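Local structure of 2-hydroxyisobutyryl-CoA synthetase (Aquincola tertiaricarbonis, 6HDW) at residues D87-V92 with N313-P318; A217-P222 with F248-P253; M281-N286 with Y327-R332; S342-L347 with Q364-R369. The protein belongs to the AMP-binding (ANL) superfamily of enzymes, built of a large N-terminal part and a smaller C-terminal domain. All blocks are in the same frame, centred on the assembly; numbering follows the deposited sequence.

How the contacts relate
Contacts 2, 3 and 4 surround the bound 8LE, while contact 1 lies at the surface, where the side chain of Met314 is about 14 Å from it. Contact 2 belongs to a parallel sheet; contacts 1, 3 and 4 all reach one antiparallel sheet, contact 1 at the edge strand 315-316 and contact 4 at the opposite edge strand 366-369. Contacts 1 and 3 meet where Phe88 CZ packs 3.3 Å from Thr328 OG1. Phe284 of contact 3 packs on Tyr219 and Ser250 of contact 2, beside the acyl end of 8LE, whereas Pro253 CB of contact 2 lies 3.4 Å from Ile366 O of contact 4, near the adenine. Contacts 1 and 2 are farthest apart, 31 Å between centres.

Contact 1: D87-V92 with N313-P318; sequences DFEARV and NMRRVP
Glu89 and Arg316 each place CG beside the backbone N (chi1 -78° and -73°), and from there the glutamate chain reaches out from its helix while the arginine chain bends at chi3. The two side chains cross at about a right angle. The carboxylate is shared between backbone and side chain of the same residue. Its OE1 takes the backbone N-H of Arg316 at 2.8 Å on its anti side, a bent bond of 136° at the hydrogen. OE2 receives NH2 of Arg316 at 3.0 Å in a salt bridge; the oxygen lies in the guanidinium plane, but NH2 approaches from above the carboxylate plane, the two flat groups being steeply turned against each other. Glutamate suits the place because one side chain can span from the helix to two donors, and Glu86, one turn earlier, forms a second salt bridge with NH2. Glu86 and Glu89 thus both neutralise the charge of Arg316.

Arg315 contributes mainly its aliphatic part: CB lies 3.4 Å from Glu89 OE1, and CD approaches the small Ala90 CB at 4.4 Å. Ahead of it, Asn313 OD1 accepts from Arg315 N at 3.1 Å, closing an Asx turn that leads into the short strand. At the surface of the fold, helix 85-91 is tied through Glu89 to strand 315-316, the edge of an antiparallel beta-sheet.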
# COMPACT_ATOMS: atom_id res chain seq x y z
N ASP A 87 20.27 30.54 -20.37
CA ASP A 87 20.21 31.35 -19.15
C ASP A 87 19.86 30.48 -17.95
O ASP A 87 20.42 30.67 -16.88
CB ASP A 87 19.19 32.48 -19.29
CG ASP A 87 19.65 33.71 -20.03
OD1 ASP A 87 20.88 33.96 -20.07
OD2 ASP A 87 18.79 34.47 -20.51
N PHE A 88 18.94 29.51 -18.15
CA PHE A 88 18.49 28.55 -17.14
C PHE A 88 19.67 27.72 -16.62
O PHE A 88 19.87 27.63 -15.41
CB PHE A 88 17.40 27.65 -17.75
CG PHE A 88 16.53 26.90 -16.76
CD1 PHE A 88 15.71 27.59 -15.87
CD2 PHE A 88 16.47 25.52 -16.77
CE1 PHE A 88 14.89 26.90 -14.97
CE2 PHE A 88 15.63 24.83 -15.89
CZ PHE A 88 14.86 25.53 -14.98
N GLU A 89 20.47 27.17 -17.56
CA GLU A 89 21.67 26.35 -17.36
C GLU A 89 22.73 27.02 -16.51
O GLU A 89 23.34 26.38 -15.66
CB GLU A 89 22.37 26.17 -18.71
CG GLU A 89 21.80 25.15 -19.67
CD GLU A 89 22.73 25.07 -20.86
OE1 GLU A 89 23.76 24.37 -20.76
OE2 GLU A 89 22.49 25.81 -21.85
N ALA A 90 23.04 28.29 -16.85
CA ALA A 90 24.13 29.06 -16.28
C ALA A 90 23.77 29.92 -15.08
O ALA A 90 24.61 30.05 -14.19
CB ALA A 90 24.77 29.91 -17.36
N ARG A 91 22.57 30.51 -15.06
CA ARG A 91 22.16 31.43 -13.99
C ARG A 91 21.46 30.78 -12.80
O ARG A 91 21.64 31.24 -11.67
CB ARG A 91 21.30 32.59 -14.53
CG ARG A 91 21.97 33.41 -15.62
CD ARG A 91 21.08 34.54 -16.10
NE ARG A 91 21.76 35.38 -17.08
CZ ARG A 91 22.52 36.43 -16.78
NH1 ARG A 91 23.11 37.13 -17.73
NH2 ARG A 91 22.71 36.77 -15.51
N VAL A 92 20.62 29.74 -13.05
CA VAL A 92 19.84 29.06 -12.00
C VAL A 92 20.69 28.00 -11.26
O VAL A 92 21.12 27.03 -11.89
CB VAL A 92 18.49 28.49 -12.51
CG1 VAL A 92 17.63 27.96 -11.36
CG2 VAL A 92 17.72 29.51 -13.34
N ASN A 313 30.12 22.00 -14.14
CA ASN A 313 29.56 23.35 -14.36
C ASN A 313 28.02 23.42 -14.40
O ASN A 313 27.47 24.51 -14.52
CB ASN A 313 30.17 23.99 -15.61
CG ASN A 313 30.00 23.21 -16.90
OD1 ASN A 313 29.03 22.48 -17.11
ND2 ASN A 313 30.94 23.37 -17.82
N MET A 314 27.34 22.26 -14.33
CA MET A 314 25.87 22.10 -14.34
C MET A 314 25.21 22.69 -15.62
O MET A 314 24.09 23.21 -15.58
CB MET A 314 25.21 22.63 -13.04
CG MET A 314 25.67 21.90 -11.79
SD MET A 314 25.19 20.16 -11.72
CE MET A 314 26.27 19.60 -10.43
N ARG A 315 25.92 22.56 -16.75
CA ARG A 315 25.47 23.01 -18.06
C ARG A 315 25.30 21.79 -18.94
O ARG A 315 26.05 20.82 -18.80
CB ARG A 315 26.46 24.00 -18.69
CG ARG A 315 26.50 25.35 -17.97
CD ARG A 315 27.11 26.44 -18.84
NE ARG A 315 28.57 26.34 -18.94
CZ ARG A 315 29.43 26.92 -18.10
NH1 ARG A 315 28.98 27.65 -17.08
NH2 ARG A 315 30.73 26.78 -18.27
N ARG A 316 24.28 21.82 -19.83
CA ARG A 316 23.92 20.76 -20.78
C ARG A 316 25.10 20.27 -21.60
O ARG A 316 25.80 21.08 -22.21
CB ARG A 316 22.79 21.23 -21.72
CG ARG A 316 21.41 21.34 -21.08
CD ARG A 316 20.38 21.87 -22.06
NE ARG A 316 20.71 23.22 -22.53
CZ ARG A 316 20.09 23.84 -23.53
NH1 ARG A 316 19.10 23.25 -24.19
NH2 ARG A 316 20.47 25.07 -23.89
N VAL A 317 25.31 18.94 -21.62
CA VAL A 317 26.36 18.29 -22.41
C VAL A 317 25.81 18.07 -23.83
O VAL A 317 24.58 17.92 -23.98
CB VAL A 317 26.91 16.96 -21.79
CG1 VAL A 317 27.55 17.20 -20.43
CG2 VAL A 317 25.85 15.86 -21.71
N PRO A 318 26.65 18.01 -24.90
CA PRO A 318 26.09 17.76 -26.24
C PRO A 318 25.45 16.38 -26.33
O PRO A 318 25.78 15.50 -25.52
CB PRO A 318 27.33 17.84 -27.16
CG PRO A 318 28.35 18.59 -26.37
CD PRO A 318 28.12 18.18 -24.95

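Contact 2: A217-P222 with F248-P253; sequences AFYGTP and FFSGEP. With 8LE ([[(2~{R},3~{S},4~{R},5~{R})-5-(6-aminopurin-9-yl)-3,4-bis(oxidanyl)oxolan-2-yl]methoxy-oxidanyl-phosphoryl] 2-methyl-2-oxidanyl-propanoate), chain B.
Tyr219 and Phe248 sit side by side on neighbouring parallel strands of a beta-alpha-beta unit, strand 217-220, helix 222-234 and strand 246-249, within the five-stranded parallel sheet. Starting at the backbone of Tyr219, its CB lies over one face of the Phe248 ring, 3.9 Å from the centroid in a CH-pi contact. CG is carried past that ring, and CD1 comes to 3.6 Å from Phe248 CE2; the ring planes are inclined at 53°. CE1 and CZ continue toward Ser250, and the hydroxyl finally meets Ser250 OG at 2.6 Å in a hydrogen bond at the edge of the tyrosine ring. With CG anti to the backbone N (chi1 172°), the long side chain runs along the sheet surface to the end of the neighbouring strand. Tyrosine suits this path: the ring packs on phenylalanine, and the hydroxyl reaches the polar site at its end. A water joins the same hydroxyl to Ser250 O.

On the other face of the sheet, Phe249 is covered by Pro222, whose CA stands over the ring centre at 4.0 Å, while Phe218 CE1 meets the edge of that ring. Between the strands, Phe248 N donates to Phe218 O at 2.8 Å. Beyond the strand ends, Glu252 OE2 lies 3.4 Å from Pro222 CD and is hydrogen-bonded to Ser223, and Thr221 OG1 caps helix 222-234 at Tyr224 N and is also hydrogen-bonded to Phe465 O. Small enough to fit between tyrosine and ligand, Ser250 also hydrogen-bonds through OG to 8LE OAF at 2.7 Å.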
# COMPACT_ATOMS: atom_id res chain seq x y z
N ALA A 217 -0.41 -5.85 -17.84
CA ALA A 217 0.76 -5.06 -17.43
C ALA A 217 1.16 -5.30 -15.98
O ALA A 217 0.30 -5.60 -15.14
CB ALA A 217 0.49 -3.58 -17.66
N PHE A 218 2.47 -5.20 -15.69
CA PHE A 218 3.05 -5.39 -14.36
C PHE A 218 3.99 -4.24 -14.04
O PHE A 218 4.84 -3.90 -14.87
CB PHE A 218 3.82 -6.72 -14.27
CG PHE A 218 4.58 -6.96 -12.98
CD1 PHE A 218 5.87 -6.45 -12.80
CD2 PHE A 218 4.03 -7.74 -11.97
CE1 PHE A 218 6.57 -6.68 -11.62
CE2 PHE A 218 4.74 -7.97 -10.79
CZ PHE A 218 6.00 -7.44 -10.62
N TYR A 219 3.89 -3.67 -12.82
CA TYR A 219 4.79 -2.62 -12.37
C TYR A 219 5.51 -3.05 -11.09
O TYR A 219 4.88 -3.58 -10.18
CB TYR A 219 4.07 -1.27 -12.13
CG TYR A 219 4.96 -0.24 -11.46
CD1 TYR A 219 5.84 0.54 -12.21
CD2 TYR A 219 5.00 -0.11 -10.07
CE1 TYR A 219 6.71 1.44 -11.61
CE2 TYR A 219 5.88 0.78 -9.45
CZ TYR A 219 6.73 1.55 -10.22
OH TYR A 219 7.61 2.41 -9.62
N GLY A 220 6.81 -2.74 -11.03
CA GLY A 220 7.66 -2.97 -9.87
C GLY A 220 9.10 -2.64 -10.20
O GLY A 220 9.35 -1.87 -11.13
N THR A 221 10.05 -3.23 -9.44
CA THR A 221 11.49 -3.07 -9.71
C THR A 221 11.94 -4.21 -10.63
O THR A 221 11.35 -5.30 -10.58
CB THR A 221 12.33 -3.06 -8.41
OG1 THR A 221 12.21 -4.31 -7.71
CG2 THR A 221 12.03 -1.86 -7.49
N PRO A 222 13.00 -4.02 -11.46
CA PRO A 222 13.48 -5.13 -12.29
C PRO A 222 13.92 -6.33 -11.44
O PRO A 222 13.74 -7.47 -11.85
CB PRO A 222 14.65 -4.52 -13.08
CG PRO A 222 14.44 -3.03 -13.00
CD PRO A 222 13.82 -2.80 -11.66
N PHE A 248 6.62 -2.90 -16.75
CA PHE A 248 7.24 -1.58 -16.76
C PHE A 248 7.85 -1.31 -15.41
O PHE A 248 7.23 -1.58 -14.39
CB PHE A 248 6.29 -0.49 -17.29
CG PHE A 248 5.13 -0.06 -16.42
CD1 PHE A 248 4.00 -0.86 -16.30
CD2 PHE A 248 5.11 1.20 -15.85
CE1 PHE A 248 2.90 -0.44 -15.54
CE2 PHE A 248 4.00 1.63 -15.10
CZ PHE A 248 2.91 0.80 -14.94
N PHE A 249 9.11 -0.91 -15.39
CA PHE A 249 9.83 -0.78 -14.13
C PHE A 249 10.49 0.55 -13.92
O PHE A 249 10.86 1.23 -14.88
CB PHE A 249 10.95 -1.85 -14.04
CG PHE A 249 10.60 -3.28 -14.40
CD1 PHE A 249 9.74 -4.03 -13.61
CD2 PHE A 249 11.21 -3.91 -15.48
CE1 PHE A 249 9.43 -5.35 -13.93
CE2 PHE A 249 10.92 -5.24 -15.80
CZ PHE A 249 10.04 -5.95 -15.01
N SER A 250 10.73 0.86 -12.63
CA SER A 250 11.49 2.00 -12.12
C SER A 250 12.12 1.62 -10.76
O SER A 250 11.72 0.63 -10.15
CB SER A 250 10.62 3.24 -12.01
OG SER A 250 9.79 3.23 -10.86
N GLY A 251 13.09 2.42 -10.31
CA GLY A 251 13.67 2.24 -9.00
C GLY A 251 15.16 2.03 -8.99
O GLY A 251 15.82 2.34 -8.00
N GLU A 252 15.69 1.47 -10.09
CA GLU A 252 17.09 1.11 -10.22
C GLU A 252 17.38 0.73 -11.67
O GLU A 252 16.43 0.46 -12.40
CB GLU A 252 17.38 -0.12 -9.31
CG GLU A 252 16.37 -1.25 -9.49
CD GLU A 252 16.70 -2.60 -8.88
OE1 GLU A 252 17.57 -2.67 -7.97
OE2 GLU A 252 16.06 -3.58 -9.28
N PRO A 253 18.67 0.62 -12.10
CA PRO A 253 18.94 0.13 -13.46
C PRO A 253 18.57 -1.35 -13.58
O PRO A 253 18.55 -2.06 -12.57
CB PRO A 253 20.46 0.33 -13.62
CG PRO A 253 20.88 1.20 -12.47
CD PRO A 253 19.93 0.87 -11.37
C2 8LE B . 18.22 3.70 -13.31
CAA 8LE B . 9.95 6.63 -7.76
CAZ 8LE B . 11.17 5.94 -8.41
CAB 8LE B . 11.54 6.66 -9.72
OAF 8LE B . 10.82 4.61 -8.74
CAS 8LE B . 12.36 5.92 -7.42
OAD 8LE B . 12.90 4.86 -7.11
OAQ 8LE B . 12.72 7.14 -6.91
PBC 8LE B . 13.70 7.40 -5.61
OAI 8LE B . 13.26 6.44 -4.42
OAE 8LE B . 13.70 8.83 -5.26
O5' 8LE B . 15.15 6.96 -6.08
C5' 8LE B . 15.62 7.58 -7.27
C4' 8LE B . 16.94 6.96 -7.65
O4' 8LE B . 16.69 5.58 -8.03
C3' 8LE B . 17.38 7.65 -8.87
O3' 8LE B . 18.17 8.79 -8.51
C2' 8LE B . 18.22 6.56 -9.55
O2' 8LE B . 19.53 6.39 -8.95
C1' 8LE B . 17.39 5.33 -9.28
N9 8LE B . 16.44 5.03 -10.39
C8 8LE B . 15.11 5.20 -10.43
N7 8LE B . 14.68 4.80 -11.62
C5 8LE B . 15.73 4.40 -12.34
C4 8LE B . 16.83 4.54 -11.57
N3 8LE B . 18.05 4.19 -12.02
N1 8LE B . 17.06 3.56 -14.09
C6 8LE B . 15.86 3.89 -13.58
N6 8LE B . 14.77 3.74 -14.31
O HOH W 1 9.42 0.60 -8.36

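Contact 3: M281-N286 with Y327-R332. With 8LE ([[(2~{R},3~{S},4~{R},5~{R})-5-(6-aminopurin-9-yl)-3,4-bis(oxidanyl)oxolan-2-yl]methoxy-oxidanyl-phosphoryl] 2-methyl-2-oxidanyl-propanoate), chain B.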
# COMPACT_ATOMS: atom_id res chain seq x y z
N MET A 281 10.71 14.00 -8.06
CA MET A 281 10.30 14.35 -9.41
C MET A 281 8.99 13.74 -9.88
O MET A 281 8.75 13.74 -11.09
CB MET A 281 11.42 14.04 -10.43
CG MET A 281 12.57 14.97 -10.31
SD MET A 281 12.04 16.68 -10.06
CE MET A 281 13.50 17.36 -9.86
N SER A 282 8.11 13.26 -8.97
CA SER A 282 6.81 12.73 -9.37
C SER A 282 6.06 13.84 -10.11
O SER A 282 6.07 14.97 -9.61
CB SER A 282 6.01 12.24 -8.17
OG SER A 282 6.72 11.22 -7.48
N PRO A 283 5.52 13.64 -11.34
CA PRO A 283 5.44 12.40 -12.13
C PRO A 283 6.81 11.89 -12.58
O PRO A 283 7.43 12.46 -13.47
CB PRO A 283 4.47 12.77 -13.26
CG PRO A 283 4.64 14.24 -13.44
CD PRO A 283 4.89 14.78 -12.06
N PHE A 284 7.32 10.86 -11.90
CA PHE A 284 8.66 10.28 -12.11
C PHE A 284 8.81 9.53 -13.43
O PHE A 284 9.93 9.30 -13.88
CB PHE A 284 9.08 9.40 -10.91
CG PHE A 284 8.11 8.29 -10.61
CD1 PHE A 284 8.16 7.09 -11.32
CD2 PHE A 284 7.12 8.45 -9.64
CE1 PHE A 284 7.23 6.08 -11.08
CE2 PHE A 284 6.21 7.43 -9.39
CZ PHE A 284 6.26 6.26 -10.12
N MET A 285 7.67 9.18 -14.06
CA MET A 285 7.66 8.53 -15.37
C MET A 285 8.02 9.52 -16.50
O MET A 285 7.95 9.15 -17.67
CB MET A 285 6.31 7.83 -15.64
CG MET A 285 6.06 6.63 -14.76
SD MET A 285 4.50 5.83 -15.14
CE MET A 285 4.96 4.86 -16.54
N ASN A 286 8.45 10.77 -16.14
CA ASN A 286 8.88 11.82 -17.10
C ASN A 286 10.03 11.33 -18.03
O ASN A 286 10.26 11.91 -19.09
CB ASN A 286 9.26 13.13 -16.38
CG ASN A 286 10.53 13.03 -15.57
OD1 ASN A 286 10.57 12.40 -14.52
ND2 ASN A 286 11.61 13.60 -16.07
N TYR A 327 16.56 18.02 -13.23
CA TYR A 327 15.13 18.09 -13.55
C TYR A 327 14.38 19.29 -12.99
O TYR A 327 14.63 19.72 -11.86
CB TYR A 327 14.40 16.82 -13.10
CG TYR A 327 15.00 15.49 -13.49
CD1 TYR A 327 14.73 14.93 -14.74
CD2 TYR A 327 15.69 14.71 -12.57
CE1 TYR A 327 15.19 13.65 -15.08
CE2 TYR A 327 16.15 13.44 -12.89
CZ TYR A 327 15.90 12.91 -14.15
OH TYR A 327 16.36 11.66 -14.48
N THR A 328 13.39 19.78 -13.78
CA THR A 328 12.50 20.89 -13.43
C THR A 328 11.05 20.52 -13.72
O THR A 328 10.73 20.14 -14.85
CB THR A 328 12.93 22.21 -14.11
OG1 THR A 328 14.28 22.52 -13.76
CG2 THR A 328 12.03 23.39 -13.71
N HIS A 329 10.17 20.63 -12.69
CA HIS A 329 8.73 20.39 -12.80
C HIS A 329 8.13 21.54 -13.62
O HIS A 329 8.46 22.71 -13.40
CB HIS A 329 8.06 20.39 -11.41
CG HIS A 329 8.18 19.11 -10.64
ND1 HIS A 329 8.71 19.09 -9.36
CD2 HIS A 329 7.76 17.87 -10.95
CE1 HIS A 329 8.64 17.83 -8.96
NE2 HIS A 329 8.09 17.06 -9.89
N LEU A 330 7.23 21.22 -14.57
CA LEU A 330 6.54 22.24 -15.36
C LEU A 330 5.05 22.30 -15.02
O LEU A 330 4.35 23.23 -15.42
CB LEU A 330 6.72 21.98 -16.87
CG LEU A 330 8.14 21.94 -17.45
CD1 LEU A 330 8.09 21.76 -18.93
CD2 LEU A 330 8.89 23.21 -17.14
N GLU A 331 4.57 21.29 -14.29
CA GLU A 331 3.16 21.13 -13.95
C GLU A 331 2.92 20.82 -12.48
O GLU A 331 2.01 20.04 -12.17
CB GLU A 331 2.53 20.08 -14.87
CG GLU A 331 2.38 20.55 -16.32
CD GLU A 331 1.67 19.60 -17.26
OE1 GLU A 331 1.50 18.42 -16.90
OE2 GLU A 331 1.30 20.04 -18.37
N ARG A 332 3.68 21.47 -11.58
CA ARG A 332 3.51 21.27 -10.13
C ARG A 332 3.51 22.56 -9.35
O ARG A 332 4.30 23.47 -9.63
CB ARG A 332 4.53 20.26 -9.56
CG ARG A 332 4.19 18.81 -9.90
CD ARG A 332 4.86 17.80 -8.99
NE ARG A 332 4.48 17.93 -7.58
CZ ARG A 332 4.98 17.19 -6.61
NH1 ARG A 332 5.89 16.25 -6.87
NH2 ARG A 332 4.59 17.38 -5.35
C2 8LE B . 18.22 3.70 -13.31
CAA 8LE B . 9.95 6.63 -7.76
CAZ 8LE B . 11.17 5.94 -8.41
CAB 8LE B . 11.54 6.66 -9.72
OAF 8LE B . 10.82 4.61 -8.74
CAS 8LE B . 12.36 5.92 -7.42
OAD 8LE B . 12.90 4.86 -7.11
OAQ 8LE B . 12.72 7.14 -6.91
PBC 8LE B . 13.70 7.40 -5.61
OAI 8LE B . 13.26 6.44 -4.42
OAE 8LE B . 13.70 8.83 -5.26
O5' 8LE B . 15.15 6.96 -6.08
C5' 8LE B . 15.62 7.58 -7.27
C4' 8LE B . 16.94 6.96 -7.65
O4' 8LE B . 16.69 5.58 -8.03
C3' 8LE B . 17.38 7.65 -8.87
O3' 8LE B . 18.17 8.79 -8.51
C2' 8LE B . 18.22 6.56 -9.55
O2' 8LE B . 19.53 6.39 -8.95
C1' 8LE B . 17.39 5.33 -9.28
N9 8LE B . 16.44 5.03 -10.39
C8 8LE B . 15.11 5.20 -10.43
N7 8LE B . 14.68 4.80 -11.62
C5 8LE B . 15.73 4.40 -12.34
C4 8LE B . 16.83 4.54 -11.57
N3 8LE B . 18.05 4.19 -12.02
N1 8LE B . 17.06 3.56 -14.09
C6 8LE B . 15.86 3.89 -13.58
N6 8LE B . 14.77 3.74 -14.31
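Ser282 O is the polar centre of the contact, approached by donors from two side chains of 327-332. Arg332 NH1 donates to it at 3.0 Å, with the oxygen at the guanidinium edge, tilted 21° from that plane; His329 NE2 adds a weak, bent bond of 2.9 Å. Together they satisfy the buried carbonyl of the cis peptide bond between Ser282 and Pro283. Beside them, Met281 SD lies over one face of the His329 ring, offset toward the rim and 4.1 Å from its centroid, a Met-aromatic contact, while Arg332 CD passes over the opposite face. The imidazole is thus held flat between sulfur and methylene.

Methionine suits its place because its chain can turn: CG sits beside the backbone N, and a bend at chi2 (-42°) swings CE across to Tyr327 CB at 3.4 Å. Its CG comes obliquely against the tyrosine ring, at 3.9 Å from CD2.

These contacts fasten the loop after strand 271-274 of the parallel sheet to the end of strand 322-329 in the antiparallel sheet, so they join two sheets of the AMP-binding fold. On the loop's ligand side, Phe284 turns its ring to the acyl end of 8LE, with CAA over one face and CAB 3.8 Å from CD1; a flat apolar ring fits these methyl groups.

Farther out, His329 ND1 is hydrogen-bonded to Met337 N, which helps to fix the rotation of the imidazole, with NE2 toward the loop. Arg332 NE forms a salt bridge with Asp143 of helix 141-157, and NH2 bonds to Ser334 OG.

Contact 4: S342-L347 with Q364-R369; sequences SGDLTL and QGIFGR. With 8LE ([[(2~{R},3~{S},4~{R},5~{R})-5-(6-aminopurin-9-yl)-3,4-bis(oxidanyl)oxolan-2-yl]methoxy-oxidanyl-phosphoryl] 2-methyl-2-oxidanyl-propanoate), chain B.
Phe367 and Leu345 meet across a pair of antiparallel strands, Leu345 CD2 lying 3.9 Å from Phe367 CD2 and the leucine CG near the plane of the ring at its edge. The ring continues along the partner strand, its CE2 against the backbone of Thr346 and its CZ 4.1 Å from Leu347 CB; a broad, flat side chain suits this span over three residues. The backbones are joined by Leu345 N to Gly368 O and Phe367 N to Leu345 O, both 2.9 Å. Farther along, Thr346 OG1 donates to Gly365 O at 2.7 Å.

Asp344 occupies the ligand side. With CG beside the backbone N (chi1 -62°), its carboxylate takes one ribose hydroxyl on each oxygen: 8LE O2' donates to OD1 and O3' to OD2, each at 2.6 Å. Aspartate is short and forked, matching a vicinal diol. O3' also lies over the guanidinium face of Arg369, 2.8 Å from NH2, while the arginine's charge faces Asp344 OD1 only in a long salt bridge, NE 3.8 Å away and with the oxygen well out of the guanidinium plane. Such an aspartate gripping both ribose hydroxyls is characteristic of the nucleotide site of AMP-binding enzymes.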
# COMPACT_ATOMS: atom_id res chain seq x y z
N SER A 342 20.11 15.08 -9.82
CA SER A 342 19.82 13.67 -9.55
C SER A 342 20.98 12.94 -8.91
O SER A 342 20.77 12.09 -8.03
CB SER A 342 19.36 12.96 -10.81
OG SER A 342 20.42 12.88 -11.75
N GLY A 343 22.20 13.27 -9.35
CA GLY A 343 23.43 12.63 -8.90
C GLY A 343 23.65 11.30 -9.61
O GLY A 343 24.49 10.50 -9.21
N ASP A 344 22.89 11.08 -10.70
CA ASP A 344 22.94 9.86 -11.50
C ASP A 344 23.75 10.10 -12.75
O ASP A 344 24.04 11.25 -13.07
CB ASP A 344 21.51 9.43 -11.88
CG ASP A 344 20.65 9.08 -10.69
OD1 ASP A 344 21.10 8.28 -9.85
OD2 ASP A 344 19.52 9.59 -10.62
N LEU A 345 24.11 9.02 -13.46
CA LEU A 345 24.85 9.10 -14.71
C LEU A 345 24.02 8.51 -15.84
O LEU A 345 23.39 7.46 -15.68
CB LEU A 345 26.22 8.40 -14.61
CG LEU A 345 27.22 8.71 -15.72
CD1 LEU A 345 27.81 10.11 -15.57
CD2 LEU A 345 28.32 7.68 -15.77
N THR A 346 24.02 9.20 -16.99
CA THR A 346 23.31 8.79 -18.19
C THR A 346 24.04 9.31 -19.44
O THR A 346 25.06 9.98 -19.33
CB THR A 346 21.84 9.25 -18.13
OG1 THR A 346 21.11 8.59 -19.15
CG2 THR A 346 21.69 10.76 -18.30
N LEU A 347 23.47 9.02 -20.61
CA LEU A 347 23.89 9.48 -21.93
C LEU A 347 22.60 9.82 -22.66
O LEU A 347 21.65 9.02 -22.64
CB LEU A 347 24.65 8.37 -22.69
CG LEU A 347 25.28 8.78 -24.03
CD1 LEU A 347 26.61 8.10 -24.23
CD2 LEU A 347 24.36 8.45 -25.20
N GLN A 364 20.44 4.02 -23.22
CA GLN A 364 20.87 2.95 -22.32
C GLN A 364 20.30 3.16 -20.93
O GLN A 364 20.73 2.50 -19.97
CB GLN A 364 22.41 2.88 -22.29
CG GLN A 364 23.03 2.26 -23.53
CD GLN A 364 24.26 3.02 -23.96
OE1 GLN A 364 25.34 2.91 -23.37
NE2 GLN A 364 24.11 3.83 -25.00
N GLY A 365 19.32 4.05 -20.83
CA GLY A 365 18.68 4.41 -19.58
C GLY A 365 19.65 5.14 -18.67
O GLY A 365 20.46 5.94 -19.14
N ILE A 366 19.60 4.82 -17.38
CA ILE A 366 20.42 5.43 -16.35
C ILE A 366 21.33 4.35 -15.75
O ILE A 366 20.85 3.30 -15.33
CB ILE A 366 19.54 6.22 -15.33
CG1 ILE A 366 18.84 7.42 -16.02
CG2 ILE A 366 20.32 6.67 -14.08
CD1 ILE A 366 17.58 7.98 -15.32
N PHE A 367 22.65 4.61 -15.78
CA PHE A 367 23.71 3.68 -15.38
C PHE A 367 23.79 3.42 -13.89
O PHE A 367 24.18 2.34 -13.48
CB PHE A 367 25.07 4.14 -15.92
CG PHE A 367 25.08 4.55 -17.38
CD1 PHE A 367 24.56 3.72 -18.36
CD2 PHE A 367 25.63 5.76 -17.77
CE1 PHE A 367 24.57 4.09 -19.70
CE2 PHE A 367 25.65 6.14 -19.12
CZ PHE A 367 25.10 5.31 -20.07
N GLY A 368 23.44 4.42 -13.10
CA GLY A 368 23.46 4.35 -11.65
C GLY A 368 23.76 5.69 -11.03
O GLY A 368 23.89 6.69 -11.76
N ARG A 369 23.85 5.73 -9.70
CA ARG A 369 24.15 6.93 -8.92
C ARG A 369 25.68 7.09 -8.89
O ARG A 369 26.39 6.11 -8.65
CB ARG A 369 23.57 6.79 -7.50
CG ARG A 369 23.43 8.10 -6.75
CD ARG A 369 22.30 8.03 -5.73
NE ARG A 369 21.18 8.90 -6.09
CZ ARG A 369 19.95 8.79 -5.59
NH1 ARG A 369 19.67 7.82 -4.72
NH2 ARG A 369 19.00 9.63 -5.97
C2 8LE B . 18.22 3.70 -13.31
CAA 8LE B . 9.95 6.63 -7.76
CAZ 8LE B . 11.17 5.94 -8.41
CAB 8LE B . 11.54 6.66 -9.72
OAF 8LE B . 10.82 4.61 -8.74
CAS 8LE B . 12.36 5.92 -7.42
OAD 8LE B . 12.90 4.86 -7.11
OAQ 8LE B . 12.72 7.14 -6.91
PBC 8LE B . 13.70 7.40 -5.61
OAI 8LE B . 13.26 6.44 -4.42
OAE 8LE B . 13.70 8.83 -5.26
O5' 8LE B . 15.15 6.96 -6.08
C5' 8LE B . 15.62 7.58 -7.27
C4' 8LE B . 16.94 6.96 -7.65
O4' 8LE B . 16.69 5.58 -8.03
C3' 8LE B . 17.38 7.65 -8.87
O3' 8LE B . 18.17 8.79 -8.51
C2' 8LE B . 18.22 6.56 -9.55
O2' 8LE B . 19.53 6.39 -8.95
C1' 8LE B . 17.39 5.33 -9.28
N9 8LE B . 16.44 5.03 -10.39
C8 8LE B . 15.11 5.20 -10.43
N7 8LE B . 14.68 4.80 -11.62
C5 8LE B . 15.73 4.40 -12.34
C4 8LE B . 16.83 4.54 -11.57
N3 8LE B . 18.05 4.19 -12.02
N1 8LE B . 17.06 3.56 -14.09
C6 8LE B . 15.86 3.89 -13.58
N6 8LE B . 14.77 3.74 -14.31
O HOH W 2 21.31 6.34 -21.78